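Local coordinates for lipase aflb (Neosartorya fumigata, PDB 6IDY), which probably hydrolyses ester bonds of lipids as a calcium-containing lipase with an alpha/beta-hydrolase type core, at residues F101-N111 and P172-N180; L16-D26 and L416-K426. All blocks are in the same frame, centred on the assembly; numbering follows the deposited sequence.

Contact 1 of 2, residues F101-N111 and P172-N180; sequences FLNGYLNLDLN and PAGTTYYFN
Asn111 and Thr175 grip each other through both ends of the Asn111 amide. On the carbonyl side, Thr175 N donates to Asn111 OD1 at 2.8 Å; the donor lies in the carbonyl plane on a lone pair, although the N-H itself is bent away from a straight line. On the nitrogen side, Asn111 ND2 gives a nearly straight bond of 2.8 Å to Thr175 OG1, and its other hydrogen goes to Tyr105 O, also 2.8 Å from ND2. Both acceptors sit close to the amide plane, which fixes the rotation of the group. Thr175 OG1 has a further partner in a water 2.8 Å away that donates to Phe101 O and lies over the rim of one face of the Phe101 ring. A weaker link is the CA-H...O contact from Gly174 CA to Leu110 O, 3.4 Å; Leu110 O also accepts from Trp194 and Asn196.

The second group of contacts is an aromatic cluster. With CG anti to the backbone N (chi1 175°), the Phe101 ring reaches both Tyr178 and Phe179, whose rings also pack on each other. Phe101 CZ stands 3.6 Å above the centre of the Tyr178 ring, the two ring planes inclined at 32°, whereas the Phe179 ring is nearly perpendicular to Phe101, at 89°. The closest approach to Phe179 is Phe101 CD2 to Phe179 CZ, 3.5 Å.

Aliphatic side chains add to both groups. Leu110 CD1 leans on the Tyr178 ring, Leu102 CD2 touches Thr175 CG2 and Phe179, and Pro172 CG meets the edge of the Tyr105 ring at 3.9 Å.

Three bonds thus pair the amide's polar atoms beside buried Thr175, while the aromatic cluster joins the end of helix 96-103 to helix 173-178 and the residue after it.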
loop_
_atom_site.group_PDB
_atom_site.type_symbol
_atom_site.label_atom_id
_atom_site.label_comp_id
_atom_site.label_asym_id
_atom_site.label_seq_id
_atom_site.Cartn_x
_atom_site.Cartn_y
_atom_site.Cartn_z
ATOM N N PHE A 101 -13.754 11.929 -8.906
ATOM C CA PHE A 101 -13.729 11.320 -7.574
ATOM C C PHE A 101 -12.330 11.447 -6.957
ATOM O O PHE A 101 -12.212 11.887 -5.813
ATOM C CB PHE A 101 -14.194 9.849 -7.629
ATOM C CG PHE A 101 -14.097 9.088 -6.323
ATOM C CD1 PHE A 101 -15.017 9.304 -5.301
ATOM C CD2 PHE A 101 -13.098 8.143 -6.122
ATOM C CE1 PHE A 101 -14.931 8.597 -4.098
ATOM C CE2 PHE A 101 -13.011 7.437 -4.917
ATOM C CZ PHE A 101 -13.926 7.671 -3.913
ATOM N N LEU A 102 -11.280 11.091 -7.725
ATOM C CA LEU A 102 -9.877 11.178 -7.297
ATOM C C LEU A 102 -9.469 12.627 -7.006
ATOM O O LEU A 102 -8.677 12.866 -6.091
ATOM C CB LEU A 102 -8.938 10.577 -8.360
ATOM C CG LEU A 102 -9.058 9.074 -8.656
ATOM C CD1 LEU A 102 -8.310 8.726 -9.917
ATOM C CD2 LEU A 102 -8.536 8.212 -7.500
ATOM N N ASN A 103 -10.030 13.590 -7.774
ATOM C CA ASN A 103 -9.763 15.024 -7.625
ATOM C C ASN A 103 -10.154 15.575 -6.244
ATOM O O ASN A 103 -9.461 16.452 -5.727
ATOM C CB ASN A 103 -10.408 15.830 -8.756
ATOM C CG ASN A 103 -10.007 17.288 -8.803
ATOM O OD1 ASN A 103 -8.823 17.638 -8.853
ATOM N ND2 ASN A 103 -10.991 18.169 -8.795
ATOM N N GLY A 104 -11.224 15.032 -5.657
ATOM C CA GLY A 104 -11.711 15.451 -4.345
ATOM C C GLY A 104 -11.300 14.573 -3.179
ATOM O O GLY A 104 -12.014 14.534 -2.174
ATOM N N TYR A 105 -10.136 13.888 -3.283
ATOM C CA TYR A 105 -9.622 12.964 -2.256
ATOM C C TYR A 105 -9.318 13.628 -0.892
ATOM O O TYR A 105 -9.532 12.985 0.135
ATOM C CB TYR A 105 -8.390 12.174 -2.772
ATOM C CG TYR A 105 -7.075 12.927 -2.709
ATOM C CD1 TYR A 105 -6.750 13.884 -3.665
ATOM C CD2 TYR A 105 -6.164 12.693 -1.684
ATOM C CE1 TYR A 105 -5.554 14.598 -3.598
ATOM C CE2 TYR A 105 -4.966 13.405 -1.603
ATOM C CZ TYR A 105 -4.663 14.353 -2.566
ATOM O OH TYR A 105 -3.473 15.038 -2.505
ATOM N N LEU A 106 -8.796 14.880 -0.884
ATOM C CA LEU A 106 -8.429 15.596 0.349
ATOM C C LEU A 106 -9.587 15.862 1.301
ATOM O O LEU A 106 -9.412 15.772 2.515
ATOM C CB LEU A 106 -7.702 16.911 0.049
ATOM C CG LEU A 106 -6.225 16.847 -0.321
ATOM C CD1 LEU A 106 -5.713 18.225 -0.597
ATOM C CD2 LEU A 106 -5.381 16.237 0.802
ATOM N N ASN A 107 -10.757 16.196 0.753
ATOM C CA ASN A 107 -11.960 16.488 1.532
ATOM C C ASN A 107 -12.856 15.256 1.733
ATOM O O ASN A 107 -13.868 15.345 2.437
ATOM C CB ASN A 107 -12.724 17.670 0.921
ATOM C CG ASN A 107 -11.946 18.964 0.981
ATOM O OD1 ASN A 107 -11.344 19.399 -0.005
ATOM N ND2 ASN A 107 -11.927 19.599 2.147
ATOM N N LEU A 108 -12.462 14.102 1.158
ATOM C CA LEU A 108 -13.197 12.840 1.277
ATOM C C LEU A 108 -13.115 12.300 2.713
ATOM O O LEU A 108 -12.021 12.220 3.283
ATOM C CB LEU A 108 -12.659 11.806 0.261
ATOM C CG LEU A 108 -13.361 10.447 0.188
ATOM C CD1 LEU A 108 -14.613 10.514 -0.672
ATOM C CD2 LEU A 108 -12.427 9.383 -0.358
ATOM N N ASP A 109 -14.281 11.938 3.287
ATOM C CA ASP A 109 -14.413 11.405 4.648
ATOM C C ASP A 109 -13.621 10.117 4.891
ATOM O O ASP A 109 -13.111 9.928 5.993
ATOM C CB ASP A 109 -15.890 11.222 5.033
ATOM C CG ASP A 109 -16.695 12.511 5.117
ATOM O OD1 ASP A 109 -16.107 13.564 5.465
ATOM O OD2 ASP A 109 -17.919 12.465 4.852
ATOM N N LEU A 110 -13.485 9.257 3.857
ATOM C CA LEU A 110 -12.740 7.990 3.934
ATOM C C LEU A 110 -11.229 8.194 4.155
ATOM O O LEU A 110 -10.563 7.277 4.631
ATOM C CB LEU A 110 -12.952 7.123 2.671
ATOM C CG LEU A 110 -14.377 6.918 2.136
ATOM C CD1 LEU A 110 -14.347 6.172 0.817
ATOM C CD2 LEU A 110 -15.278 6.194 3.149
ATOM N N ASN A 111 -10.693 9.377 3.790
ATOM C CA ASN A 111 -9.266 9.695 3.923
ATOM C C ASN A 111 -8.923 10.468 5.201
ATOM O O ASN A 111 -7.753 10.753 5.449
ATOM C CB ASN A 111 -8.767 10.445 2.684
ATOM C CG ASN A 111 -8.795 9.620 1.431
ATOM O OD1 ASN A 111 -8.626 8.403 1.450
ATOM N ND2 ASN A 111 -8.996 10.265 0.305
ATOM N N PRO A 172 -3.428 7.953 0.324
ATOM C CA PRO A 172 -4.279 7.679 1.500
ATOM C C PRO A 172 -4.987 6.333 1.386
ATOM O O PRO A 172 -5.351 5.927 0.287
ATOM C CB PRO A 172 -5.293 8.835 1.500
ATOM C CG PRO A 172 -4.737 9.859 0.587
ATOM C CD PRO A 172 -3.927 9.120 -0.429
ATOM N N ALA A 173 -5.189 5.663 2.524
ATOM C CA ALA A 173 -5.840 4.358 2.621
ATOM C C ALA A 173 -7.243 4.333 2.056
ATOM O O ALA A 173 -7.563 3.438 1.274
ATOM C CB ALA A 173 -5.860 3.894 4.067
ATOM N N GLY A 174 -8.057 5.311 2.459
ATOM C CA GLY A 174 -9.453 5.429 2.062
ATOM C C GLY A 174 -9.675 5.316 0.575
ATOM O O GLY A 174 -10.425 4.443 0.132
ATOM N N THR A 175 -8.989 6.170 -0.207
ATOM C CA THR A 175 -9.099 6.150 -1.665
ATOM C C THR A 175 -8.471 4.881 -2.246
ATOM O O THR A 175 -9.096 4.257 -3.105
ATOM C CB THR A 175 -8.578 7.449 -2.301
ATOM O OG1 THR A 175 -9.374 8.532 -1.818
ATOM C CG2 THR A 175 -8.684 7.428 -3.814
ATOM N N THR A 176 -7.265 4.499 -1.770
ATOM C CA THR A 176 -6.537 3.300 -2.201
ATOM C C THR A 176 -7.405 2.044 -2.195
ATOM O O THR A 176 -7.522 1.362 -3.219
ATOM C CB THR A 176 -5.296 3.082 -1.328
ATOM O OG1 THR A 176 -4.420 4.181 -1.521
ATOM C CG2 THR A 176 -4.561 1.747 -1.622
ATOM N N TYR A 177 -8.020 1.763 -1.049
ATOM C CA TYR A 177 -8.792 0.546 -0.850
ATOM C C TYR A 177 -10.236 0.616 -1.326
ATOM O O TYR A 177 -10.857 -0.429 -1.481
ATOM C CB TYR A 177 -8.692 0.119 0.609
ATOM C CG TYR A 177 -7.300 -0.389 0.916
ATOM C CD1 TYR A 177 -6.825 -1.567 0.344
ATOM C CD2 TYR A 177 -6.436 0.337 1.730
ATOM C CE1 TYR A 177 -5.534 -2.024 0.592
ATOM C CE2 TYR A 177 -5.142 -0.119 1.997
ATOM C CZ TYR A 177 -4.704 -1.309 1.437
ATOM O OH TYR A 177 -3.458 -1.801 1.717
ATOM N N TYR A 178 -10.743 1.817 -1.633
ATOM C CA TYR A 178 -12.090 2.015 -2.169
ATOM C C TYR A 178 -12.257 1.185 -3.461
ATOM O O TYR A 178 -13.300 0.565 -3.662
ATOM C CB TYR A 178 -12.322 3.519 -2.441
ATOM C CG TYR A 178 -13.660 3.861 -3.059
ATOM C CD1 TYR A 178 -14.765 4.144 -2.265
ATOM C CD2 TYR A 178 -13.807 3.954 -4.441
ATOM C CE1 TYR A 178 -15.998 4.475 -2.831
ATOM C CE2 TYR A 178 -15.033 4.282 -5.020
ATOM C CZ TYR A 178 -16.128 4.534 -4.209
ATOM O OH TYR A 178 -17.335 4.869 -4.774
ATOM N N PHE A 179 -11.202 1.146 -4.299
ATOM C CA PHE A 179 -11.179 0.448 -5.581
ATOM C C PHE A 179 -10.639 -0.992 -5.532
ATOM O O PHE A 179 -10.398 -1.584 -6.590
ATOM C CB PHE A 179 -10.395 1.282 -6.605
ATOM C CG PHE A 179 -11.006 2.622 -6.937
ATOM C CD1 PHE A 179 -12.165 2.707 -7.703
ATOM C CD2 PHE A 179 -10.396 3.803 -6.527
ATOM C CE1 PHE A 179 -12.720 3.945 -8.029
ATOM C CE2 PHE A 179 -10.941 5.043 -6.870
ATOM C CZ PHE A 179 -12.094 5.105 -7.625
ATOM N N ASN A 180 -10.455 -1.570 -4.331
ATOM C CA ASN A 180 -9.961 -2.941 -4.257
ATOM C C ASN A 180 -10.294 -3.629 -2.929
ATOM O O ASN A 180 -11.459 -3.939 -2.701
ATOM C CB ASN A 180 -8.457 -3.044 -4.610
ATOM C CG ASN A 180 -7.613 -1.950 -4.027
ATOM O OD1 ASN A 180 -7.226 -2.006 -2.864
ATOM N ND2 ASN A 180 -7.302 -0.943 -4.824
HETATM O O HOH W 1 -11.018 9.870 -3.721
#

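Contact 2 of 2, residues L16-D26 and L416-K426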
loop_
_atom_site.group_PDB
_atom_site.type_symbol
_atom_site.label_atom_id
_atom_site.label_comp_id
_atom_site.label_asym_id
_atom_site.label_seq_id
_atom_site.Cartn_x
_atom_site.Cartn_y
_atom_site.Cartn_z
ATOM N N LEU A 16 -6.753 17.866 -6.327
ATOM C CA LEU A 16 -5.679 17.226 -7.078
ATOM C C LEU A 16 -5.182 18.201 -8.159
ATOM O O LEU A 16 -3.970 18.371 -8.312
ATOM C CB LEU A 16 -6.203 15.919 -7.702
ATOM C CG LEU A 16 -5.199 14.913 -8.247
ATOM C CD1 LEU A 16 -4.395 14.306 -7.145
ATOM C CD2 LEU A 16 -5.910 13.791 -8.975
ATOM N N VAL A 17 -6.126 18.898 -8.835
ATOM C CA VAL A 17 -5.865 19.916 -9.858
ATOM C C VAL A 17 -5.046 21.082 -9.280
ATOM O O VAL A 17 -4.011 21.417 -9.853
ATOM C CB VAL A 17 -7.173 20.382 -10.566
ATOM C CG1 VAL A 17 -6.985 21.713 -11.297
ATOM C CG2 VAL A 17 -7.680 19.316 -11.529
ATOM N N SER A 18 -5.494 21.674 -8.146
ATOM C CA SER A 18 -4.815 22.799 -7.489
ATOM C C SER A 18 -3.404 22.437 -7.011
ATOM O O SER A 18 -2.477 23.213 -7.235
ATOM C CB SER A 18 -5.659 23.371 -6.351
ATOM O OG SER A 18 -5.605 22.564 -5.187
ATOM N N ILE A 19 -3.235 21.251 -6.388
ATOM C CA ILE A 19 -1.926 20.778 -5.917
ATOM C C ILE A 19 -0.956 20.643 -7.097
ATOM O O ILE A 19 0.152 21.182 -7.041
ATOM C CB ILE A 19 -2.029 19.473 -5.080
ATOM C CG1 ILE A 19 -2.787 19.709 -3.761
ATOM C CG2 ILE A 19 -0.639 18.883 -4.810
ATOM C CD1 ILE A 19 -3.389 18.461 -3.172
ATOM N N LEU A 20 -1.393 19.974 -8.173
ATOM C CA LEU A 20 -0.558 19.765 -9.353
ATOM C C LEU A 20 -0.270 21.059 -10.131
ATOM O O LEU A 20 0.833 21.195 -10.663
ATOM C CB LEU A 20 -1.125 18.658 -10.255
ATOM C CG LEU A 20 -1.084 17.248 -9.639
ATOM C CD1 LEU A 20 -2.114 16.346 -10.264
ATOM C CD2 LEU A 20 0.304 16.636 -9.713
ATOM N N SER A 21 -1.223 22.013 -10.163
ATOM C CA SER A 21 -1.031 23.311 -10.839
ATOM C C SER A 21 -0.006 24.150 -10.071
ATOM O O SER A 21 0.837 24.797 -10.694
ATOM C CB SER A 21 -2.348 24.074 -10.957
ATOM O OG SER A 21 -3.290 23.314 -11.694
ATOM N N SER A 22 -0.069 24.108 -8.723
ATOM C CA SER A 22 0.865 24.800 -7.832
ATOM C C SER A 22 2.264 24.208 -8.002
ATOM O O SER A 22 3.229 24.966 -8.092
ATOM C CB SER A 22 0.422 24.668 -6.377
ATOM O OG SER A 22 -0.856 25.250 -6.186
ATOM N N ALA A 23 2.365 22.856 -8.071
ATOM C CA ALA A 23 3.623 22.124 -8.256
ATOM C C ALA A 23 4.279 22.449 -9.603
ATOM O O ALA A 23 5.504 22.573 -9.670
ATOM C CB ALA A 23 3.384 20.628 -8.126
ATOM N N ALA A 24 3.458 22.629 -10.659
ATOM C CA ALA A 24 3.910 23.001 -12.006
ATOM C C ALA A 24 4.552 24.392 -11.991
ATOM O O ALA A 24 5.457 24.662 -12.784
ATOM C CB ALA A 24 2.734 22.990 -12.971
ATOM N N ASN A 25 4.088 25.261 -11.071
ATOM C CA ASN A 25 4.581 26.632 -10.901
ATOM C C ASN A 25 5.512 26.754 -9.686
ATOM O O ASN A 25 5.825 27.862 -9.241
ATOM C CB ASN A 25 3.403 27.602 -10.801
ATOM C CG ASN A 25 2.578 27.666 -12.058
ATOM O OD1 ASN A 25 3.098 27.837 -13.168
ATOM N ND2 ASN A 25 1.270 27.524 -11.909
ATOM N N ASP A 26 5.972 25.604 -9.173
ATOM C CA ASP A 26 6.861 25.540 -8.025
ATOM C C ASP A 26 8.302 25.369 -8.494
ATOM O O ASP A 26 8.681 24.312 -9.011
ATOM C CB ASP A 26 6.419 24.421 -7.059
ATOM C CG ASP A 26 7.095 24.407 -5.704
ATOM O OD1 ASP A 26 8.027 25.221 -5.491
ATOM O OD2 ASP A 26 6.704 23.573 -4.857
ATOM N N LEU A 416 -1.858 9.323 -9.593
ATOM C CA LEU A 416 -2.087 10.761 -9.742
ATOM C C LEU A 416 -2.114 11.438 -8.376
ATOM O O LEU A 416 -1.567 12.527 -8.216
ATOM C CB LEU A 416 -3.379 11.032 -10.526
ATOM C CG LEU A 416 -3.506 10.344 -11.898
ATOM C CD1 LEU A 416 -4.918 10.486 -12.440
ATOM C CD2 LEU A 416 -2.494 10.905 -12.912
ATOM N N ILE A 417 -2.706 10.772 -7.378
ATOM C CA ILE A 417 -2.736 11.267 -6.000
ATOM C C ILE A 417 -1.318 11.172 -5.413
ATOM O O ILE A 417 -0.831 12.142 -4.818
ATOM C CB ILE A 417 -3.789 10.511 -5.143
ATOM C CG1 ILE A 417 -5.214 10.851 -5.614
ATOM C CG2 ILE A 417 -3.607 10.826 -3.651
ATOM C CD1 ILE A 417 -6.292 9.933 -5.059
ATOM N N ALA A 418 -0.651 10.014 -5.625
ATOM C CA ALA A 418 0.713 9.785 -5.147
ATOM C C ALA A 418 1.667 10.885 -5.637
ATOM O O ALA A 418 2.440 11.408 -4.832
ATOM C CB ALA A 418 1.207 8.402 -5.552
ATOM N N LEU A 419 1.536 11.308 -6.918
ATOM C CA LEU A 419 2.364 12.374 -7.477
ATOM C C LEU A 419 2.079 13.714 -6.805
ATOM O O LEU A 419 3.023 14.397 -6.406
ATOM C CB LEU A 419 2.226 12.499 -9.007
ATOM C CG LEU A 419 3.157 13.542 -9.656
ATOM C CD1 LEU A 419 4.628 13.169 -9.484
ATOM C CD2 LEU A 419 2.813 13.760 -11.103
ATOM N N ALA A 420 0.784 14.072 -6.665
ATOM C CA ALA A 420 0.349 15.304 -6.013
ATOM C C ALA A 420 0.883 15.379 -4.579
ATOM O O ALA A 420 1.456 16.399 -4.212
ATOM C CB ALA A 420 -1.169 15.383 -6.014
ATOM N N GLU A 421 0.751 14.284 -3.792
ATOM C CA GLU A 421 1.246 14.225 -2.412
ATOM C C GLU A 421 2.778 14.388 -2.336
ATOM O O GLU A 421 3.267 15.142 -1.490
ATOM C CB GLU A 421 0.799 12.929 -1.715
ATOM C CG GLU A 421 -0.667 12.912 -1.294
ATOM C CD GLU A 421 -1.055 13.861 -0.177
ATOM O OE1 GLU A 421 -0.225 14.100 0.727
ATOM O OE2 GLU A 421 -2.192 14.376 -0.209
ATOM N N VAL A 422 3.524 13.701 -3.219
ATOM C CA VAL A 422 4.996 13.788 -3.258
ATOM C C VAL A 422 5.439 15.229 -3.562
ATOM O O VAL A 422 6.266 15.791 -2.830
ATOM C CB VAL A 422 5.641 12.746 -4.228
ATOM C CG1 VAL A 422 7.118 13.043 -4.464
ATOM C CG2 VAL A 422 5.487 11.331 -3.688
ATOM N N LEU A 423 4.839 15.836 -4.601
ATOM C CA LEU A 423 5.184 17.190 -5.030
ATOM C C LEU A 423 4.820 18.259 -4.007
ATOM O O LEU A 423 5.606 19.184 -3.810
ATOM C CB LEU A 423 4.605 17.505 -6.420
ATOM C CG LEU A 423 5.056 16.580 -7.584
ATOM C CD1 LEU A 423 4.557 17.100 -8.922
ATOM C CD2 LEU A 423 6.571 16.416 -7.638
ATOM N N ALA A 424 3.686 18.105 -3.305
ATOM C CA ALA A 424 3.252 19.068 -2.282
ATOM C C ALA A 424 3.981 18.901 -0.944
ATOM O O ALA A 424 3.903 19.797 -0.105
ATOM C CB ALA A 424 1.749 18.962 -2.064
ATOM N N TYR A 425 4.670 17.761 -0.726
ATOM C CA TYR A 425 5.370 17.510 0.535
ATOM C C TYR A 425 6.480 18.517 0.763
ATOM O O TYR A 425 7.370 18.664 -0.073
ATOM C CB TYR A 425 5.911 16.076 0.620
ATOM C CG TYR A 425 6.455 15.725 1.989
ATOM C CD1 TYR A 425 7.766 16.040 2.345
ATOM C CD2 TYR A 425 5.662 15.074 2.932
ATOM C CE1 TYR A 425 8.269 15.722 3.606
ATOM C CE2 TYR A 425 6.163 14.732 4.186
ATOM C CZ TYR A 425 7.467 15.060 4.518
ATOM O OH TYR A 425 7.969 14.733 5.756
ATOM N N LYS A 426 6.405 19.217 1.897
ATOM C CA LYS A 426 7.365 20.240 2.306
ATOM C C LYS A 426 7.571 20.167 3.824
ATOM O O LYS A 426 6.598 19.954 4.543
ATOM C CB LYS A 426 6.890 21.649 1.888
ATOM C CG LYS A 426 6.893 21.876 0.382
ATOM C CD LYS A 426 6.231 23.179 -0.044
ATOM C CE LYS A 426 6.086 23.217 -1.549
ATOM N NZ LYS A 426 5.877 24.599 -2.061
HETATM O O HOH W 2 4.793 21.614 -4.994
#
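Leu16 turns its CG anti to the backbone N (chi1 -166°), which carries CD1 onto the opposing helix, 3.6 Å from Ala420 CB and beside the backbone of Leu416 and Ile417. In Ile19 it is the CG2 branch that stands anti to N and lies against Ala420 O and CB and against Ala424, with 3.6 Å from CG2 to Ala424 CB. Leu20 CD2 is lodged over Ala420 and near the methyls of Leu419 and Leu423. One turn on, Ala23 CB abuts Leu423 CB at 3.8 Å.

Polar groups close the far end. The extended Lys426 side chain comes to Asp26 from the opposite direction in a salt bridge, its NZ meeting OD2 from above the carboxylate plane at 3.1 Å. Asp26 OD2 also accepts from a water that bridges to Leu423 O, and Asp26 OD1 is bonded to Ser28.

The axes of segments 16-24 and 416-424 come within 9.1 Å and their directions differ by 49°. Small alanines on helix 416-424 let the larger side chains come close, and Leu20, among Leu416, Leu419, Ala420 and Leu423, makes a single knob-into-hole contact between the two crossing helices.

In the fold
From the N terminus the chain passes first through helix 16-24, then through 101-111 and 172-180, and meets helix 414-424 only near its end. Contact 2 therefore closes a very long loop, 389 residues, and contact 1 a loop of 60 residues lying wholly within it; the two do not cross. Their centres are about 16 Å apart, yet they touch: Tyr105 OH bonds to Glu421 OE2 at 2.7 Å, Asn103 OD1 accepts from Val17 N, and Leu106 packs on Ile19. Contact 2 pairs the terminal helices, while contact 1 joins the coil after helix 96-103, which packs against both of them, to helix 173-178, which follows sheet strand 161-166.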